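Long-range contacts in paenibacillus xanthan lyase (Paenibacillus, PDB 6F2P), which cleaves the polysaccharide xanthan as a family 8 polysaccharide lyase, probably by beta-elimination at a uronic acid in its side chains: residues 393-398 against 447-452; 725-730 against 757-762; 729-734 against 747-752. One frame throughout, in Å; residues are numbered along the deposited sequence.

How the contacts relate
Contact 1 comes first along the chain and closes before the other two open. It joins two loops of the super-sandwich domain, and its centre lies about 49 and 44 Å from those of contacts 2 and 3. Contacts 2 and 3 are neighbours, with centres about 9 Å apart, and share P729 and T730. Strands 722-726 and 731-736 lie side by side in one antiparallel sheet: contact 2 ties the edge strand to the chain leading to strand 768-769, while contact 3 packs the inner strand against the facing sheet. The Y727 ring of contact 2 also packs on F749 of contact 3, so the two hold one corner of the beta-sandwich, far from the loop pair of contact 1.

Contact 1: residues 393-398 against 447-452; sequences NYESIN and TANSRS
N393 and Y394 lie against N449 and S450, running antiparallel to them, where two irregular loops of the family 8 super-sandwich domain meet: 393-398 follows strand 380-385, and the loop holding 447-452 follows strand 439-441. Two backbone bonds join them. N393 N gives its hydrogen to S450 O at 2.8 Å, and N449 N gives its own to Y394 O at 2.9 Å. N449 has left-handed helical backbone angles (phi 57°), which turn the chain between its own N and S450 O.

The N393 amide is held at both ends. Its CG is turned back between the backbone N and the carbonyl carbon (chi1 44°), which brings OD1 in front of the S450 N-H. OD1 accepts from S450 N at 3.1 Å and from Y394 N of its own loop, the two donors arriving from opposite faces of the carboxamide plane. ND2 points the other way and donates to T447 O at 2.9 Å. The Y394 ring reaches A448 obliquely, with CZ 3.3 Å from A448 CB, while its hydroxyl bonds to Q446 O just before the second segment.

E395 turns its carboxylate off the contact towards H220, Y225 and R283 of the alpha-helical domain. The loop pair therefore sits on the helical side of the super-sandwich, consistent with the interdomain cleft in which family 8 lyases bind their substrate. The N449 carboxamide pairs with both backbone atoms of S396 as a peptide group of a neighbouring strand would: OD1 takes the hydrogen of S396 N at 2.8 Å, and ND2 donates within its own amide plane to S396 O, 3.1 Å away.

Contact 2: residues 725-730 against 757-762; sequences IQYYPT and SNPSPI
N758 plugs its carboxamide into the turn formed by Y727 and Y728, just past a classic beta bulge in which I725 and Q726 both face K732 on the next strand of the antiparallel sheet. OD1 of N758 takes two hydrogens: Y728 N lies in the carboxamide plane on a lone pair at 3.1 Å, whereas Y727 N approaches from above that plane at 2.9 Å. ND2 closes the grip by donating to Y728 O at 2.8 Å, so three bonds fix the rotation of the amide.

Y728 CG stands between its backbone N and carbonyl carbon (chi1 48°), which folds the ring over the same amide. OD1 lies above the ring centre and ND2 over the same face nearer the rim, 3.2 Å from Y728 CE1, with the two planes inclined by 34°. The Y728 hydroxyl then bonds to G756 O. The Y727 ring turns an edge to the loop, CE2 coming 3.3 Å from S757 O in the ring plane, and the same CE2 touches P759 CD at 3.5 Å. Beyond it, a water bridges I725 O and S760 O. Within the turn, which contains the cis peptide bond before P729, the extended Q726 side chain reaches across so that NE2 meets a lone pair of T730 O at 2.7 Å.

Contact 3: residues 729-734 against 747-752; sequences PTMKFK and VKFSLT
V747 sends its CG1 methyl over one face of the F733 ring, displaced from the centre towards the rim. The carbon is 3.9 Å from the ring centroid, a CH-pi contact, and its nearest ring atom is F733 CZ, with V747 CG1 and F733 CZ 3.8 Å apart. The two side chains come from opposite directions. F733 holds its CG between the backbone N and the carbonyl carbon (chi1 65°), and from there the ring extends to the valine. L715 and K718 on neighbouring strand 714-718 also touch V747.

K748 points away from the 729-734 segment and touches S717 on strand 714-718.

The inward-facing side chains lie in the core of a beta-sandwich. Strand 731-734 belongs to a five-stranded antiparallel sheet and strand 747-750 to a seven-stranded one; the two strand axes pass 9.9 Å apart, at 156° between their directions, with no hydrogen bond across. Between these two segments the layers meet through side chains alone.

F749 is the central piece. The M731 CG methylene sits over the middle of its ring, a CH-pi contact 3.8 Å from the centroid, and M731 SD adds an oblique Met-aromatic contact, with SD 3.5 Å from F749 CD2. F733 comes to the ring's edge, its CD1 4.0 Å from F749 CE2. An alanine in place of F749 would strip the M731 thioether of its aromatic partner and is likely to open a gap between M731 and F733 in the sandwich core.

S750 again faces away, its OG bonded to T713 OG1. At L751 the strand has ended, yet the side chain leans back to the interface, where the bent thioether of M731 brings CE to 4.2 Å from L751 CD2.

Contact 1: residues 393-398 against 447-452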
loop_
_atom_site.group_PDB
_atom_site.type_symbol
_atom_site.label_atom_id
_atom_site.label_comp_id
_atom_site.label_asym_id
_atom_site.label_seq_id
_atom_site.Cartn_x
_atom_site.Cartn_y
_atom_site.Cartn_z
ATOM N N ASN A 393 5.000 10.122 9.099
ATOM C CA ASN A 393 4.264 11.310 8.679
ATOM C C ASN A 393 5.089 12.209 7.765
ATOM O O ASN A 393 4.684 12.499 6.643
ATOM C CB ASN A 393 3.688 12.086 9.879
ATOM C CG ASN A 393 4.682 12.244 11.034
ATOM O OD1 ASN A 393 5.887 12.030 10.880
ATOM N ND2 ASN A 393 4.164 12.634 12.201
ATOM N N TYR A 394 6.252 12.629 8.243
ATOM C CA TYR A 394 7.224 13.326 7.404
ATOM C C TYR A 394 8.588 13.199 8.050
ATOM O O TYR A 394 8.699 12.829 9.225
ATOM C CB TYR A 394 6.879 14.804 7.263
ATOM C CG TYR A 394 7.007 15.562 8.565
ATOM C CD1 TYR A 394 6.101 15.355 9.598
ATOM C CD2 TYR A 394 8.033 16.477 8.765
ATOM C CE1 TYR A 394 6.208 16.038 10.794
ATOM C CE2 TYR A 394 8.143 17.177 9.966
ATOM C CZ TYR A 394 7.223 16.950 10.971
ATOM O OH TYR A 394 7.315 17.622 12.167
ATOM N N GLU A 395 9.631 13.515 7.293
ATOM C CA GLU A 395 10.968 13.457 7.846
ATOM C C GLU A 395 11.540 14.838 8.083
ATOM O O GLU A 395 11.539 15.694 7.194
ATOM C CB GLU A 395 11.913 12.667 6.954
ATOM C CG GLU A 395 13.272 12.511 7.596
ATOM C CD GLU A 395 14.275 11.828 6.710
ATOM O OE1 GLU A 395 14.857 10.822 7.166
ATOM O OE2 GLU A 395 14.495 12.301 5.574
ATOM N N SER A 396 12.030 15.056 9.295
ATOM C CA SER A 396 12.794 16.252 9.583
ATOM C C SER A 396 14.032 15.860 10.373
ATOM O O SER A 396 13.939 15.412 11.523
ATOM C CB SER A 396 11.953 17.258 10.361
ATOM O OG SER A 396 12.715 18.423 10.631
ATOM N N ILE A 397 15.191 15.988 9.737
ATOM C CA ILE A 397 16.464 15.825 10.435
ATOM C C ILE A 397 17.401 16.945 10.025
ATOM O O ILE A 397 17.178 17.594 8.998
ATOM C CB ILE A 397 17.126 14.487 10.118
ATOM C CG1 ILE A 397 17.368 14.358 8.614
ATOM C CG2 ILE A 397 16.276 13.347 10.636
ATOM C CD1 ILE A 397 17.821 12.981 8.197
ATOM N N ASN A 398 18.437 17.169 10.832
ATOM C CA ASN A 398 19.439 18.203 10.566
ATOM C C ASN A 398 18.844 19.541 10.194
ATOM O O ASN A 398 19.383 20.223 9.324
ATOM C CB ASN A 398 20.392 17.786 9.441
ATOM C CG ASN A 398 20.837 16.351 9.558
ATOM O OD1 ASN A 398 21.135 15.866 10.655
ATOM N ND2 ASN A 398 20.864 15.647 8.424
ATOM N N THR A 447 4.856 16.117 15.873
ATOM C CA THR A 447 6.121 15.418 16.028
ATOM C C THR A 447 6.571 14.758 14.720
ATOM O O THR A 447 5.808 14.022 14.085
ATOM C CB THR A 447 5.992 14.361 17.129
ATOM O OG1 THR A 447 5.647 15.018 18.354
ATOM C CG2 THR A 447 7.287 13.582 17.306
ATOM N N ALA A 448 7.809 15.038 14.328
ATOM C CA ALA A 448 8.374 14.506 13.101
ATOM C C ALA A 448 8.812 13.051 13.227
ATOM O O ALA A 448 8.918 12.508 14.325
ATOM C CB ALA A 448 9.550 15.347 12.674
ATOM N N ASN A 449 9.071 12.435 12.081
ATOM C CA ASN A 449 9.680 11.117 12.022
ATOM C C ASN A 449 8.906 10.046 12.777
ATOM O O ASN A 449 9.504 9.180 13.414
ATOM C CB ASN A 449 11.121 11.170 12.535
ATOM C CG ASN A 449 11.875 12.386 12.030
ATOM O OD1 ASN A 449 11.789 12.744 10.859
ATOM N ND2 ASN A 449 12.619 13.030 12.923
ATOM N N SER A 450 7.579 10.109 12.694
ATOM C CA SER A 450 6.722 9.224 13.474
ATOM C C SER A 450 5.656 8.533 12.635
ATOM O O SER A 450 5.132 9.111 11.683
ATOM C CB SER A 450 6.020 10.030 14.560
ATOM O OG SER A 450 6.949 10.790 15.306
ATOM N N ARG A 451 5.319 7.302 13.010
ATOM C CA ARG A 451 4.230 6.583 12.362
ATOM C C ARG A 451 3.006 6.629 13.268
ATOM O O ARG A 451 3.139 6.778 14.485
ATOM C CB ARG A 451 4.640 5.141 12.073
ATOM C CG ARG A 451 6.008 5.064 11.445
ATOM C CD ARG A 451 6.346 3.699 10.873
ATOM N NE ARG A 451 6.432 2.635 11.873
ATOM C CZ ARG A 451 7.319 2.588 12.862
ATOM N NH1 ARG A 451 8.206 3.562 13.021
ATOM N NH2 ARG A 451 7.310 1.565 13.707
ATOM N N SER A 452 1.818 6.523 12.676
ATOM C CA SER A 452 0.575 6.560 13.447
ATOM C C SER A 452 0.360 5.207 14.098
ATOM O O SER A 452 1.124 4.264 13.868
ATOM C CB SER A 452 -0.629 6.901 12.561
ATOM O OG SER A 452 -1.024 5.799 11.751
#

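Contact 2: residues 725-730 against 757-762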
loop_
_atom_site.group_PDB
_atom_site.type_symbol
_atom_site.label_atom_id
_atom_site.label_comp_id
_atom_site.label_asym_id
_atom_site.label_seq_id
_atom_site.Cartn_x
_atom_site.Cartn_y
_atom_site.Cartn_z
ATOM N N ILE A 725 -17.687 -18.174 -4.736
ATOM C CA ILE A 725 -18.556 -18.947 -3.856
ATOM C C ILE A 725 -19.946 -19.138 -4.451
ATOM O O ILE A 725 -20.567 -20.189 -4.273
ATOM C CB ILE A 725 -18.645 -18.300 -2.466
ATOM C CG1 ILE A 725 -17.254 -18.259 -1.838
ATOM C CG2 ILE A 725 -19.619 -19.055 -1.566
ATOM C CD1 ILE A 725 -17.258 -17.767 -0.420
ATOM N N GLN A 726 -20.418 -18.135 -5.185
ATOM C CA GLN A 726 -21.724 -18.226 -5.813
ATOM C C GLN A 726 -21.880 -17.245 -6.964
ATOM O O GLN A 726 -21.299 -16.171 -6.941
ATOM C CB GLN A 726 -22.806 -17.961 -4.774
ATOM C CG GLN A 726 -24.206 -18.203 -5.275
ATOM C CD GLN A 726 -25.230 -17.888 -4.226
ATOM O OE1 GLN A 726 -25.671 -18.769 -3.486
ATOM N NE2 GLN A 726 -25.604 -16.619 -4.136
ATOM N N TYR A 727 -22.676 -17.619 -7.963
ATOM C CA TYR A 727 -23.014 -16.735 -9.075
ATOM C C TYR A 727 -24.415 -16.143 -8.938
ATOM O O TYR A 727 -24.616 -14.946 -9.132
ATOM C CB TYR A 727 -22.934 -17.496 -10.394
ATOM C CG TYR A 727 -21.567 -18.042 -10.684
ATOM C CD1 TYR A 727 -20.471 -17.193 -10.788
ATOM C CD2 TYR A 727 -21.367 -19.401 -10.863
ATOM C CE1 TYR A 727 -19.212 -17.686 -11.062
ATOM C CE2 TYR A 727 -20.113 -19.906 -11.135
ATOM C CZ TYR A 727 -19.036 -19.044 -11.231
ATOM O OH TYR A 727 -17.781 -19.543 -11.494
ATOM N N TYR A 728 -25.386 -16.992 -8.621
ATOM C CA TYR A 728 -26.773 -16.559 -8.517
ATOM C C TYR A 728 -27.441 -17.187 -7.292
ATOM O O TYR A 728 -27.045 -18.263 -6.857
ATOM C CB TYR A 728 -27.532 -16.890 -9.809
ATOM C CG TYR A 728 -27.343 -18.313 -10.311
ATOM C CD1 TYR A 728 -28.037 -19.378 -9.735
ATOM C CD2 TYR A 728 -26.488 -18.590 -11.374
ATOM C CE1 TYR A 728 -27.870 -20.676 -10.193
ATOM C CE2 TYR A 728 -26.318 -19.890 -11.842
ATOM C CZ TYR A 728 -27.011 -20.924 -11.247
ATOM O OH TYR A 728 -26.846 -22.210 -11.707
ATOM N N PRO A 729 -28.438 -16.511 -6.708
ATOM C CA PRO A 729 -29.043 -15.236 -7.115
ATOM C C PRO A 729 -28.156 -14.016 -6.829
ATOM O O PRO A 729 -28.446 -12.929 -7.331
ATOM C CB PRO A 729 -30.309 -15.174 -6.262
ATOM C CG PRO A 729 -29.917 -15.873 -5.006
ATOM C CD PRO A 729 -29.003 -17.002 -5.436
ATOM N N THR A 730 -27.103 -14.184 -6.033
ATOM C CA THR A 730 -26.155 -13.092 -5.796
ATOM C C THR A 730 -24.702 -13.546 -5.907
ATOM O O THR A 730 -24.376 -14.698 -5.596
ATOM C CB THR A 730 -26.375 -12.423 -4.420
ATOM O OG1 THR A 730 -26.295 -13.407 -3.381
ATOM C CG2 THR A 730 -27.727 -11.757 -4.358
ATOM N N SER A 757 -23.227 -23.420 -13.781
ATOM C CA SER A 757 -23.529 -23.989 -12.476
ATOM C C SER A 757 -22.886 -23.193 -11.349
ATOM O O SER A 757 -21.734 -22.774 -11.452
ATOM C CB SER A 757 -23.077 -25.448 -12.411
ATOM O OG SER A 757 -23.869 -26.268 -13.256
ATOM N N ASN A 758 -23.642 -22.981 -10.277
ATOM C CA ASN A 758 -23.078 -22.421 -9.056
ATOM C C ASN A 758 -22.021 -23.360 -8.515
ATOM O O ASN A 758 -22.193 -24.576 -8.575
ATOM C CB ASN A 758 -24.153 -22.235 -7.988
ATOM C CG ASN A 758 -24.837 -20.892 -8.075
ATOM O OD1 ASN A 758 -24.260 -19.919 -8.567
ATOM N ND2 ASN A 758 -26.070 -20.821 -7.579
ATOM N N PRO A 759 -20.925 -22.800 -7.981
ATOM C CA PRO A 759 -19.904 -23.613 -7.316
ATOM C C PRO A 759 -20.517 -24.494 -6.232
ATOM O O PRO A 759 -21.515 -24.125 -5.604
ATOM C CB PRO A 759 -18.978 -22.565 -6.689
ATOM C CG PRO A 759 -19.115 -21.392 -7.583
ATOM C CD PRO A 759 -20.568 -21.371 -7.987
ATOM N N SER A 760 -19.937 -25.668 -6.029
ATOM C CA SER A 760 -20.424 -26.540 -4.978
ATOM C C SER A 760 -20.072 -25.875 -3.659
ATOM O O SER A 760 -19.043 -25.197 -3.559
ATOM C CB SER A 760 -19.782 -27.925 -5.076
ATOM O OG SER A 760 -19.963 -28.480 -6.365
ATOM N N PRO A 761 -20.938 -26.044 -2.653
ATOM C CA PRO A 761 -20.649 -25.561 -1.300
ATOM C C PRO A 761 -19.261 -26.005 -0.852
ATOM O O PRO A 761 -18.809 -27.079 -1.230
ATOM C CB PRO A 761 -21.749 -26.212 -0.442
ATOM C CG PRO A 761 -22.503 -27.177 -1.377
ATOM C CD PRO A 761 -22.271 -26.659 -2.756
ATOM N N ILE A 762 -18.579 -25.167 -0.082
ATOM C CA ILE A 762 -17.210 -25.447 0.328
ATOM C C ILE A 762 -17.218 -26.004 1.740
ATOM O O ILE A 762 -17.413 -25.263 2.701
ATOM C CB ILE A 762 -16.346 -24.167 0.286
ATOM C CG1 ILE A 762 -16.312 -23.591 -1.130
ATOM C CG2 ILE A 762 -14.933 -24.441 0.777
ATOM C CD1 ILE A 762 -15.445 -22.355 -1.251
HETATM O O HOH W 1 -19.817 -22.506 -2.437
#

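Contact 3: residues 729-734 against 747-752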
loop_
_atom_site.group_PDB
_atom_site.type_symbol
_atom_site.label_atom_id
_atom_site.label_comp_id
_atom_site.label_asym_id
_atom_site.label_seq_id
_atom_site.Cartn_x
_atom_site.Cartn_y
_atom_site.Cartn_z
ATOM N N PRO A 729 -28.438 -16.511 -6.708
ATOM C CA PRO A 729 -29.043 -15.236 -7.115
ATOM C C PRO A 729 -28.156 -14.016 -6.829
ATOM O O PRO A 729 -28.446 -12.929 -7.331
ATOM C CB PRO A 729 -30.309 -15.174 -6.262
ATOM C CG PRO A 729 -29.917 -15.873 -5.006
ATOM C CD PRO A 729 -29.003 -17.002 -5.436
ATOM N N THR A 730 -27.103 -14.184 -6.033
ATOM C CA THR A 730 -26.155 -13.092 -5.796
ATOM C C THR A 730 -24.702 -13.546 -5.907
ATOM O O THR A 730 -24.376 -14.698 -5.596
ATOM C CB THR A 730 -26.375 -12.423 -4.420
ATOM O OG1 THR A 730 -26.295 -13.407 -3.381
ATOM C CG2 THR A 730 -27.727 -11.757 -4.358
ATOM N N MET A 731 -23.834 -12.640 -6.356
ATOM C CA MET A 731 -22.401 -12.926 -6.443
ATOM C C MET A 731 -21.779 -13.070 -5.058
ATOM O O MET A 731 -22.001 -12.241 -4.181
ATOM C CB MET A 731 -21.676 -11.842 -7.237
ATOM C CG MET A 731 -21.816 -11.990 -8.734
ATOM S SD MET A 731 -21.381 -10.492 -9.637
ATOM C CE MET A 731 -22.922 -9.576 -9.626
ATOM N N LYS A 732 -21.019 -14.139 -4.859
ATOM C CA LYS A 732 -20.325 -14.354 -3.596
ATOM C C LYS A 732 -18.920 -14.851 -3.863
ATOM O O LYS A 732 -18.731 -15.764 -4.658
ATOM C CB LYS A 732 -21.070 -15.366 -2.720
ATOM C CG LYS A 732 -22.381 -14.853 -2.147
ATOM C CD LYS A 732 -22.974 -15.820 -1.118
ATOM C CE LYS A 732 -24.160 -15.179 -0.398
ATOM N NZ LYS A 732 -24.840 -16.087 0.568
ATOM N N PHE A 733 -17.933 -14.249 -3.206
ATOM C CA PHE A 733 -16.569 -14.761 -3.281
ATOM C C PHE A 733 -15.766 -14.414 -2.044
ATOM O O PHE A 733 -16.254 -13.700 -1.171
ATOM C CB PHE A 733 -15.854 -14.275 -4.544
ATOM C CG PHE A 733 -15.629 -12.788 -4.601
ATOM C CD1 PHE A 733 -16.639 -11.932 -5.020
ATOM C CD2 PHE A 733 -14.390 -12.248 -4.275
ATOM C CE1 PHE A 733 -16.424 -10.555 -5.090
ATOM C CE2 PHE A 733 -14.168 -10.870 -4.341
ATOM C CZ PHE A 733 -15.185 -10.026 -4.745
ATOM N N LYS A 734 -14.544 -14.940 -1.963
ATOM C CA LYS A 734 -13.622 -14.581 -0.886
ATOM C C LYS A 734 -12.236 -14.360 -1.464
ATOM O O LYS A 734 -11.921 -14.874 -2.531
ATOM C CB LYS A 734 -13.579 -15.653 0.207
ATOM C CG LYS A 734 -13.032 -16.992 -0.253
ATOM C CD LYS A 734 -13.164 -18.076 0.814
ATOM C CE LYS A 734 -12.643 -19.402 0.281
ATOM N NZ LYS A 734 -12.791 -20.520 1.246
ATOM N N VAL A 747 -11.836 -9.742 -9.771
ATOM C CA VAL A 747 -12.667 -10.797 -10.324
ATOM C C VAL A 747 -13.720 -10.164 -11.232
ATOM O O VAL A 747 -14.281 -9.122 -10.909
ATOM C CB VAL A 747 -13.329 -11.652 -9.213
ATOM C CG1 VAL A 747 -14.247 -10.811 -8.335
ATOM C CG2 VAL A 747 -14.102 -12.825 -9.815
ATOM N N LYS A 748 -13.965 -10.776 -12.386
ATOM C CA LYS A 748 -14.955 -10.258 -13.323
ATOM C C LYS A 748 -15.997 -11.326 -13.650
ATOM O O LYS A 748 -15.684 -12.392 -14.195
ATOM C CB LYS A 748 -14.292 -9.721 -14.598
ATOM C CG LYS A 748 -15.288 -9.202 -15.635
ATOM C CD LYS A 748 -14.680 -8.139 -16.545
ATOM C CE LYS A 748 -13.456 -8.656 -17.285
ATOM N NZ LYS A 748 -12.959 -7.712 -18.333
ATOM N N PHE A 749 -17.242 -11.030 -13.296
ATOM C CA PHE A 749 -18.341 -11.954 -13.492
ATOM C C PHE A 749 -19.090 -11.661 -14.788
ATOM O O PHE A 749 -19.133 -10.520 -15.246
ATOM C CB PHE A 749 -19.302 -11.839 -12.318
ATOM C CG PHE A 749 -18.789 -12.452 -11.051
ATOM C CD1 PHE A 749 -18.940 -13.811 -10.811
ATOM C CD2 PHE A 749 -18.165 -11.671 -10.088
ATOM C CE1 PHE A 749 -18.476 -14.383 -9.631
ATOM C CE2 PHE A 749 -17.697 -12.236 -8.905
ATOM C CZ PHE A 749 -17.852 -13.593 -8.676
ATOM N N SER A 750 -19.687 -12.692 -15.377
ATOM C CA SER A 750 -20.549 -12.495 -16.534
ATOM C C SER A 750 -21.983 -12.239 -16.071
ATOM O O SER A 750 -22.434 -12.808 -15.080
ATOM C CB SER A 750 -20.493 -13.712 -17.456
ATOM O OG SER A 750 -20.922 -14.885 -16.785
ATOM N N LEU A 751 -22.702 -11.381 -16.784
ATOM C CA LEU A 751 -24.081 -11.077 -16.414
ATOM C C LEU A 751 -25.088 -11.600 -17.434
ATOM O O LEU A 751 -26.292 -11.603 -17.182
ATOM C CB LEU A 751 -24.269 -9.571 -16.240
ATOM C CG LEU A 751 -23.521 -8.903 -15.088
ATOM C CD1 LEU A 751 -23.906 -7.431 -14.995
ATOM C CD2 LEU A 751 -23.806 -9.618 -13.779
ATOM N N THR A 752 -24.588 -12.032 -18.587
ATOM C CA THR A 752 -25.448 -12.540 -19.650
ATOM C C THR A 752 -25.045 -13.943 -20.096
ATOM O O THR A 752 -24.067 -14.521 -19.604
ATOM C CB THR A 752 -25.433 -11.623 -20.887
ATOM O OG1 THR A 752 -24.094 -11.529 -21.396
ATOM C CG2 THR A 752 -25.968 -10.233 -20.541
#